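Local coordinates for putative ABC transporter subunit, substrate-binding component (Rhodopseudomonas palustris, PDB 4EVQ), which binds 4-hydroxybenzoate and is probably the substrate-binding component of an ABC transporter that takes up lignin-derived benzoates, at residues G15-G20 against G52-S57; N127-S132 against A337-V342; H261-L266 against Y346-K351. All coordinates share one frame; numbering follows the deposited sequence.

In the fold
Interactions 1 and 2 both reach the six-stranded sheet of one lobe, interaction 1 on the neighbouring strands 17-23 and 54-62, interaction 2 through edge strand 128-130, against which loop 337-342 packs; their centres are about 22 Å apart. Interaction 3 belongs to the other lobe's sheet, centred about 22 Å from the centre of interaction 2 and about 34 Å from that of interaction 1. Along the chain, interaction 1 closes first; the segments of the other two alternate, as the chain passes repeatedly between lobes. Interactions 2 and 3 touch through S132 and H261, near the bound 4-hydroxybenzoate, which lies about 7 Å from the R130 side chain and about 8 Å from that of H261.

Interaction 1: residues G15-G20 against G52-S57; sequences GALKVG and GGRSIS
L17 pairs with I56 at the N-terminal ends of two parallel strands, 17-23 and 54-62. Three backbone bonds run back and forth between them: L17 N donates to S55 O (2.8 Å), S57 N to L17 O (2.9 Å, nearly straight at 177°) and V19 N to S57 O (2.9 Å). Helix 30-46 lies between the two strands in the sequence, so the pair is a beta-alpha-beta crossover, the repeating unit of the lobe's sheet. Branched aliphatic groups suit this place: L17 and V19 pack on helix 288-306, and I56 lies beside them, with CD1 4.0 Å from L17 CB and CG2 3.9 Å from V19 CG2. I56 can touch both because its two branches part at CB, CG1 lying beside the backbone N (chi1 -55°) and CG2 anti to it. Just before the strand, A16 meets S57 through their CB atoms. The long chain of R54, bent at chi2 and chi3, crosses L17 at about a right angle and brings NH2 to G15 O (2.9 Å), edge-on in the guanidinium plane but from above the carbonyl plane. Water 1 links G15 O, R54 NE and S55 N, while R54 NH1 bonds G309 O.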
loop_
_atom_site.group_PDB
_atom_site.type_symbol
_atom_site.label_atom_id
_atom_site.label_comp_id
_atom_site.label_asym_id
_atom_site.label_seq_id
_atom_site.Cartn_x
_atom_site.Cartn_y
_atom_site.Cartn_z
ATOM N N GLY A 15 -11.073 -15.904 25.855
ATOM C CA GLY A 15 -9.734 -15.340 25.813
ATOM C C GLY A 15 -9.628 -14.249 24.746
ATOM O O GLY A 15 -10.605 -13.936 24.056
ATOM N N ALA A 16 -8.452 -13.648 24.618
ATOM C CA ALA A 16 -8.229 -12.649 23.574
ATOM C C ALA A 16 -8.257 -13.293 22.179
ATOM O O ALA A 16 -7.880 -14.453 22.006
ATOM C CB ALA A 16 -6.918 -11.933 23.814
ATOM N N LEU A 17 -8.760 -12.550 21.196
ATOM C CA LEU A 17 -8.657 -12.930 19.791
ATOM C C LEU A 17 -7.198 -12.725 19.410
ATOM O O LEU A 17 -6.646 -11.643 19.649
ATOM C CB LEU A 17 -9.551 -12.002 18.962
ATOM C CG LEU A 17 -10.057 -12.425 17.593
ATOM C CD1 LEU A 17 -11.438 -11.801 17.354
ATOM C CD2 LEU A 17 -9.117 -12.008 16.535
ATOM N N LYS A 18 -6.560 -13.745 18.844
ATOM C CA LYS A 18 -5.149 -13.655 18.480
ATOM C C LYS A 18 -5.036 -13.243 17.032
ATOM O O LYS A 18 -5.408 -13.970 16.118
ATOM C CB LYS A 18 -4.408 -14.975 18.707
ATOM C CG LYS A 18 -4.450 -15.453 20.130
ATOM C CD LYS A 18 -3.649 -16.733 20.274
ATOM C CE LYS A 18 -2.158 -16.448 20.213
ATOM N NZ LYS A 18 -1.419 -17.655 20.744
ATOM N N VAL A 19 -4.514 -12.055 16.845
ATOM C CA VAL A 19 -4.341 -11.474 15.515
ATOM C C VAL A 19 -2.852 -11.542 15.194
ATOM O O VAL A 19 -2.019 -10.878 15.842
ATOM C CB VAL A 19 -4.886 -10.062 15.462
ATOM C CG1 VAL A 19 -4.649 -9.485 14.056
ATOM C CG2 VAL A 19 -6.377 -10.025 15.770
ATOM N N GLY A 20 -2.501 -12.381 14.233
ATOM C CA GLY A 20 -1.132 -12.488 13.803
ATOM C C GLY A 20 -0.783 -11.389 12.840
ATOM O O GLY A 20 -1.516 -11.201 11.878
ATOM N N GLY A 52 -15.513 -6.244 17.805
ATOM C CA GLY A 52 -16.690 -7.094 17.952
ATOM C C GLY A 52 -16.807 -7.705 19.338
ATOM O O GLY A 52 -17.161 -8.885 19.474
ATOM N N GLY A 53 -16.487 -6.906 20.364
ATOM C CA GLY A 53 -16.593 -7.334 21.750
ATOM C C GLY A 53 -15.413 -8.144 22.258
ATOM O O GLY A 53 -15.327 -8.476 23.437
ATOM N N ARG A 54 -14.480 -8.460 21.371
ATOM C CA ARG A 54 -13.381 -9.326 21.746
ATOM C C ARG A 54 -12.126 -8.547 22.023
ATOM O O ARG A 54 -11.742 -7.685 21.233
ATOM C CB ARG A 54 -13.078 -10.342 20.654
ATOM C CG ARG A 54 -14.231 -11.262 20.288
ATOM C CD ARG A 54 -14.491 -12.317 21.391
ATOM N NE ARG A 54 -13.263 -13.041 21.743
ATOM C CZ ARG A 54 -12.840 -14.153 21.135
ATOM N NH1 ARG A 54 -13.533 -14.675 20.131
ATOM N NH2 ARG A 54 -11.705 -14.744 21.514
ATOM N N SER A 55 -11.478 -8.863 23.131
ATOM C CA SER A 55 -10.156 -8.322 23.392
ATOM C C SER A 55 -9.201 -8.836 22.339
ATOM O O SER A 55 -9.362 -9.933 21.802
ATOM C CB SER A 55 -9.660 -8.727 24.773
ATOM O OG SER A 55 -10.637 -8.433 25.761
ATOM N N ILE A 56 -8.190 -8.033 22.037
ATOM C CA ILE A 56 -7.287 -8.352 20.949
ATOM C C ILE A 56 -5.877 -8.519 21.465
ATOM O O ILE A 56 -5.392 -7.719 22.267
ATOM C CB ILE A 56 -7.266 -7.230 19.882
ATOM C CG1 ILE A 56 -8.677 -6.926 19.349
ATOM C CG2 ILE A 56 -6.248 -7.545 18.740
ATOM C CD1 ILE A 56 -9.354 -8.052 18.631
ATOM N N SER A 57 -5.234 -9.589 21.037
ATOM C CA SER A 57 -3.813 -9.772 21.294
ATOM C C SER A 57 -3.091 -9.843 19.945
ATOM O O SER A 57 -3.363 -10.718 19.135
ATOM C CB SER A 57 -3.603 -11.069 22.082
ATOM O OG SER A 57 -2.231 -11.421 22.086
HETATM O O HOH W 1 -12.431 -11.426 24.141
#

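Interaction 2: residues N127-S132 against A337-V342; sequences NVFRTS and AAHNPV
F129 and H339 form the aromatic part of the contact, an offset stack with centroids 4.3 Å apart and planes only 9° from parallel. The overlap is partial: F129 CE1 lies over the rim of the imidazole near ND1, at 3.3 Å from it. A flat ring with a polar edge suits this place, since H339 can offer a face to the phenyl ring and still bond in its own plane.

Hydrogen bonds make up the second group. H339 ND1 donates to V128 O at 2.7 Å; the acceptor lies in the imidazole plane, whereas the donor stands above the carbonyl plane. Stack and bond together fix the turn of the ring, and water 2 lies within bonding range of V128 O and A338 O. In the backbone, R130 N donates to H339 O (3.1 Å). R130 and N340 run side by side, pointing the same way, with guanidinium and amide planes 76° apart. CG of N340 is anti to the backbone N (chi1 -159°), which carries OD1 along beside the arginine to receive NE at 2.9 Å. The remaining guanidinium nitrogens serve the loop beyond strand 109-111: NH1 bonds A114 O and A116 O, NH2 bonds T120 OG1.

Van der Waals contacts of the proline ring with carbonyl oxygens form the third group. P341 CD presses to 3.2 Å from R130 O. Proline has no N-H to offer, and this buried carbonyl has no hydrogen-bond partner in the model. P341 CG also touches S132 O.

Segment 337-342 thus packs on an edge strand of one lobe before the chain enters strand 345-351 of the other, one of several crossings between lobes, as in the two-lobed periplasmic binding fold of the leucine-binding protein family.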
loop_
_atom_site.group_PDB
_atom_site.type_symbol
_atom_site.label_atom_id
_atom_site.label_comp_id
_atom_site.label_asym_id
_atom_site.label_seq_id
_atom_site.Cartn_x
_atom_site.Cartn_y
_atom_site.Cartn_z
ATOM N N ASN A 127 -11.296 -16.160 1.806
ATOM C CA ASN A 127 -10.741 -15.678 3.059
ATOM C C ASN A 127 -9.650 -14.625 2.943
ATOM O O ASN A 127 -9.044 -14.296 3.931
ATOM C CB ASN A 127 -10.165 -16.841 3.847
ATOM C CG ASN A 127 -9.004 -17.521 3.157
ATOM O OD1 ASN A 127 -9.052 -17.843 1.977
ATOM N ND2 ASN A 127 -7.944 -17.780 3.918
ATOM N N VAL A 128 -9.364 -14.158 1.733
ATOM C CA VAL A 128 -8.260 -13.216 1.500
ATOM C C VAL A 128 -8.821 -11.903 1.049
ATOM O O VAL A 128 -9.565 -11.812 0.083
ATOM C CB VAL A 128 -7.298 -13.811 0.465
ATOM C CG1 VAL A 128 -6.200 -12.778 0.058
ATOM C CG2 VAL A 128 -6.628 -15.066 0.984
ATOM N N PHE A 129 -8.442 -10.845 1.775
ATOM C CA PHE A 129 -8.912 -9.488 1.570
ATOM C C PHE A 129 -7.737 -8.540 1.491
ATOM O O PHE A 129 -6.715 -8.819 2.103
ATOM C CB PHE A 129 -9.818 -9.088 2.743
ATOM C CG PHE A 129 -10.999 -9.991 2.878
ATOM C CD1 PHE A 129 -12.129 -9.726 2.189
ATOM C CD2 PHE A 129 -10.934 -11.115 3.644
ATOM C CE1 PHE A 129 -13.215 -10.591 2.256
ATOM C CE2 PHE A 129 -12.059 -11.980 3.702
ATOM C CZ PHE A 129 -13.157 -11.690 3.017
ATOM N N ARG A 130 -7.910 -7.426 0.830
ATOM C CA ARG A 130 -6.849 -6.404 0.762
ATOM C C ARG A 130 -7.467 -5.066 1.099
ATOM O O ARG A 130 -8.509 -4.697 0.562
ATOM C CB ARG A 130 -6.194 -6.420 -0.613
ATOM C CG ARG A 130 -5.103 -5.392 -0.814
ATOM C CD ARG A 130 -3.967 -5.865 -1.687
ATOM N NE ARG A 130 -4.387 -6.231 -3.035
ATOM C CZ ARG A 130 -3.584 -6.835 -3.908
ATOM N NH1 ARG A 130 -2.336 -7.120 -3.550
ATOM N NH2 ARG A 130 -4.008 -7.143 -5.137
ATOM N N THR A 131 -6.773 -4.283 1.948
ATOM C CA THR A 131 -7.215 -2.953 2.286
ATOM C C THR A 131 -6.375 -1.828 1.628
ATOM O O THR A 131 -6.625 -0.652 1.901
ATOM C CB THR A 131 -7.283 -2.697 3.765
ATOM O OG1 THR A 131 -5.972 -2.829 4.341
ATOM C CG2 THR A 131 -8.266 -3.631 4.476
ATOM N N SER A 132 -5.456 -2.222 0.769
ATOM C CA SER A 132 -4.527 -1.270 0.180
ATOM C C SER A 132 -4.871 -0.934 -1.272
ATOM O O SER A 132 -5.646 -0.032 -1.468
ATOM C CB SER A 132 -3.125 -1.786 0.392
ATOM O OG SER A 132 -2.930 -3.036 -0.227
ATOM N N ALA A 337 -15.528 -7.841 -6.202
ATOM C CA ALA A 337 -15.828 -9.258 -6.024
ATOM C C ALA A 337 -14.575 -10.097 -5.705
ATOM O O ALA A 337 -14.662 -11.136 -5.092
ATOM C CB ALA A 337 -16.544 -9.818 -7.286
ATOM N N ALA A 338 -13.402 -9.609 -6.115
ATOM C CA ALA A 338 -12.123 -10.279 -5.869
ATOM C C ALA A 338 -11.456 -9.830 -4.550
ATOM O O ALA A 338 -10.373 -10.301 -4.174
ATOM C CB ALA A 338 -11.214 -10.036 -7.045
ATOM N N HIS A 339 -12.122 -8.937 -3.855
ATOM C CA HIS A 339 -11.732 -8.467 -2.529
ATOM C C HIS A 339 -10.589 -7.470 -2.552
ATOM O O HIS A 339 -9.791 -7.401 -1.610
ATOM C CB HIS A 339 -11.342 -9.626 -1.613
ATOM C CG HIS A 339 -12.443 -10.630 -1.386
ATOM N ND1 HIS A 339 -12.193 -11.790 -0.695
ATOM C CD2 HIS A 339 -13.760 -10.653 -1.713
ATOM C CE1 HIS A 339 -13.312 -12.509 -0.625
ATOM N NE2 HIS A 339 -14.268 -11.842 -1.236
ATOM N N ASN A 340 -10.543 -6.656 -3.596
ATOM C CA ASN A 340 -9.599 -5.528 -3.644
ATOM C C ASN A 340 -10.388 -4.248 -3.425
ATOM O O ASN A 340 -11.559 -4.148 -3.846
ATOM C CB ASN A 340 -8.933 -5.493 -5.014
ATOM C CG ASN A 340 -7.639 -4.742 -5.006
ATOM O OD1 ASN A 340 -6.762 -5.039 -4.209
ATOM N ND2 ASN A 340 -7.518 -3.775 -5.881
ATOM N N PRO A 341 -9.807 -3.183 -2.836
ATOM C CA PRO A 341 -10.580 -1.960 -2.687
ATOM C C PRO A 341 -11.002 -1.330 -4.009
ATOM O O PRO A 341 -10.266 -1.379 -4.985
ATOM C CB PRO A 341 -9.633 -1.004 -1.936
ATOM C CG PRO A 341 -8.683 -1.958 -1.222
ATOM C CD PRO A 341 -8.478 -3.059 -2.177
ATOM N N VAL A 342 -12.202 -0.755 -4.020
ATOM C CA VAL A 342 -12.677 0.084 -5.121
ATOM C C VAL A 342 -12.689 1.477 -4.574
ATOM O O VAL A 342 -13.440 1.771 -3.629
ATOM C CB VAL A 342 -14.072 -0.393 -5.559
ATOM C CG1 VAL A 342 -14.616 0.501 -6.667
ATOM C CG2 VAL A 342 -13.948 -1.823 -6.009
HETATM O O HOH W 2 -9.233 -12.600 -2.641
#

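Interaction 3: residues H261-L266 against Y346-K351; sequences HYVSDL and YLRELK
V263 and L266 pack on Y346 where the loop after strand 257-260 leaves the sheet alongside its antiparallel neighbour, strand 345-351, in the second lobe of this periplasmic binding fold. The dense part is built round the tyrosine ring. L266 CD2 sits over one face, 4.1 Å from the centroid and 23° off the normal, a CH-pi contact, while H261 O and the Y262 backbone N lie at the ring's edge. V263 CG2 wedges in at 3.8 Å from Y346 CB. Leucine and valine suit this buried site; a tyrosine adds a hydroxyl, which bonds R330 O. The type I turn V263-L266, closed by L266 N to V263 O (3.2 Å), brings L266 back over the ring.

At the corners of the turn the contact opens: S264 and D265 are partly exposed and touch no residue of 346-351, though D265 OD2 bonds N357 N on the next strand. R348 runs past V263 in the opposite direction. Its NE bonds T258 OG1 and its NH2 forms a salt bridge with D243. Toward the loop, R348 NH1 makes a weak, bent bond to Y262 O, 3.0 Å long with an angle of 130° at the hydrogen.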
loop_
_atom_site.group_PDB
_atom_site.type_symbol
_atom_site.label_atom_id
_atom_site.label_comp_id
_atom_site.label_asym_id
_atom_site.label_seq_id
_atom_site.Cartn_x
_atom_site.Cartn_y
_atom_site.Cartn_z
ATOM N N HIS A 261 -4.312 6.720 -3.548
ATOM C CA HIS A 261 -5.642 6.547 -2.973
ATOM C C HIS A 261 -5.870 7.259 -1.646
ATOM O O HIS A 261 -6.921 7.124 -1.050
ATOM C CB HIS A 261 -5.964 5.057 -2.906
ATOM C CG HIS A 261 -4.908 4.248 -2.247
ATOM N ND1 HIS A 261 -3.671 4.071 -2.831
ATOM C CD2 HIS A 261 -4.905 3.535 -1.101
ATOM C CE1 HIS A 261 -2.932 3.321 -2.039
ATOM N NE2 HIS A 261 -3.655 2.974 -0.991
ATOM N N TYR A 262 -4.897 8.011 -1.171
ATOM C CA TYR A 262 -5.050 8.817 0.046
ATOM C C TYR A 262 -4.290 10.125 -0.100
ATOM O O TYR A 262 -3.254 10.159 -0.742
ATOM C CB TYR A 262 -4.510 8.059 1.282
ATOM C CG TYR A 262 -4.665 8.829 2.551
ATOM C CD1 TYR A 262 -5.921 9.069 3.119
ATOM C CD2 TYR A 262 -3.536 9.310 3.226
ATOM C CE1 TYR A 262 -6.050 9.809 4.257
ATOM C CE2 TYR A 262 -3.673 10.046 4.392
ATOM C CZ TYR A 262 -4.932 10.273 4.914
ATOM O OH TYR A 262 -5.033 11.012 6.076
ATOM N N VAL A 263 -4.842 11.189 0.471
ATOM C CA VAL A 263 -4.137 12.462 0.626
ATOM C C VAL A 263 -4.520 12.965 2.005
ATOM O O VAL A 263 -5.669 12.848 2.400
ATOM C CB VAL A 263 -4.599 13.549 -0.363
ATOM C CG1 VAL A 263 -3.482 14.608 -0.523
ATOM C CG2 VAL A 263 -5.030 13.043 -1.620
ATOM N N SER A 264 -3.574 13.527 2.763
ATOM C CA SER A 264 -3.886 13.791 4.163
ATOM C C SER A 264 -4.887 14.889 4.340
ATOM O O SER A 264 -5.519 14.920 5.382
ATOM C CB SER A 264 -2.651 14.042 5.016
ATOM O OG SER A 264 -1.985 15.105 4.497
ATOM N N ASP A 265 -5.073 15.726 3.322
ATOM C CA ASP A 265 -6.011 16.832 3.386
ATOM C C ASP A 265 -7.434 16.484 3.016
ATOM O O ASP A 265 -8.261 17.382 2.943
ATOM C CB ASP A 265 -5.521 18.069 2.551
ATOM C CG ASP A 265 -5.414 17.807 1.053
ATOM O OD1 ASP A 265 -5.872 16.766 0.590
ATOM O OD2 ASP A 265 -4.892 18.702 0.311
ATOM N N LEU A 266 -7.750 15.208 2.798
ATOM C CA LEU A 266 -9.119 14.860 2.448
ATOM C C LEU A 266 -10.061 15.347 3.549
ATOM O O LEU A 266 -9.807 15.130 4.722
ATOM C CB LEU A 266 -9.268 13.373 2.239
ATOM C CG LEU A 266 -8.631 12.782 0.957
ATOM C CD1 LEU A 266 -8.605 11.262 0.970
ATOM C CD2 LEU A 266 -9.388 13.274 -0.286
ATOM N N TYR A 346 -6.193 9.919 -6.347
ATOM C CA TYR A 346 -6.027 11.363 -6.435
ATOM C C TYR A 346 -4.665 11.752 -7.003
ATOM O O TYR A 346 -3.652 11.123 -6.690
ATOM C CB TYR A 346 -6.172 11.968 -5.029
ATOM C CG TYR A 346 -7.384 11.441 -4.244
ATOM C CD1 TYR A 346 -8.658 11.950 -4.453
ATOM C CD2 TYR A 346 -7.246 10.444 -3.283
ATOM C CE1 TYR A 346 -9.752 11.470 -3.739
ATOM C CE2 TYR A 346 -8.340 9.954 -2.571
ATOM C CZ TYR A 346 -9.592 10.486 -2.801
ATOM O OH TYR A 346 -10.718 10.038 -2.112
ATOM N N LEU A 347 -4.656 12.794 -7.831
ATOM C CA LEU A 347 -3.442 13.442 -8.253
ATOM C C LEU A 347 -2.996 14.338 -7.121
ATOM O O LEU A 347 -3.814 15.030 -6.532
ATOM C CB LEU A 347 -3.700 14.262 -9.530
ATOM C CG LEU A 347 -2.503 15.053 -10.069
ATOM C CD1 LEU A 347 -1.424 14.095 -10.582
ATOM C CD2 LEU A 347 -2.994 16.013 -11.181
ATOM N N ARG A 348 -1.707 14.312 -6.816
ATOM C CA ARG A 348 -1.162 15.060 -5.693
ATOM C C ARG A 348 0.132 15.748 -6.093
ATOM O O ARG A 348 0.815 15.301 -6.996
ATOM C CB ARG A 348 -0.834 14.139 -4.514
ATOM C CG ARG A 348 -1.920 13.085 -4.270
ATOM C CD ARG A 348 -1.662 12.200 -3.097
ATOM N NE ARG A 348 -0.330 11.611 -3.109
ATOM C CZ ARG A 348 0.276 11.115 -2.036
ATOM N NH1 ARG A 348 -0.374 11.041 -0.892
ATOM N NH2 ARG A 348 1.518 10.722 -2.103
ATOM N N GLU A 349 0.495 16.765 -5.342
ATOM C CA GLU A 349 1.811 17.379 -5.471
ATOM C C GLU A 349 2.376 17.563 -4.082
ATOM O O GLU A 349 1.661 17.982 -3.158
ATOM C CB GLU A 349 1.725 18.761 -6.168
ATOM C CG GLU A 349 3.062 19.442 -6.384
ATOM C CD GLU A 349 2.939 20.751 -7.122
ATOM O OE1 GLU A 349 1.863 21.030 -7.666
ATOM O OE2 GLU A 349 3.943 21.488 -7.129
ATOM N N LEU A 350 3.659 17.294 -3.925
ATOM C CA LEU A 350 4.318 17.573 -2.672
ATOM C C LEU A 350 4.631 19.060 -2.643
ATOM O O LEU A 350 5.302 19.586 -3.550
ATOM C CB LEU A 350 5.550 16.673 -2.573
ATOM C CG LEU A 350 6.456 16.663 -1.383
ATOM C CD1 LEU A 350 5.609 16.592 -0.119
ATOM C CD2 LEU A 350 7.464 15.533 -1.529
ATOM N N LYS A 351 4.076 19.771 -1.666
ATOM C CA LYS A 351 4.292 21.204 -1.524
ATOM C C LYS A 351 4.278 21.534 -0.062
ATOM O O LYS A 351 3.314 21.252 0.640
ATOM C CB LYS A 351 3.174 21.977 -2.215
ATOM C CG LYS A 351 3.618 23.396 -2.576
ATOM C CD LYS A 351 4.770 23.407 -3.609
ATOM C CE LYS A 351 5.252 24.805 -3.848
ATOM N NZ LYS A 351 6.570 24.974 -3.238
#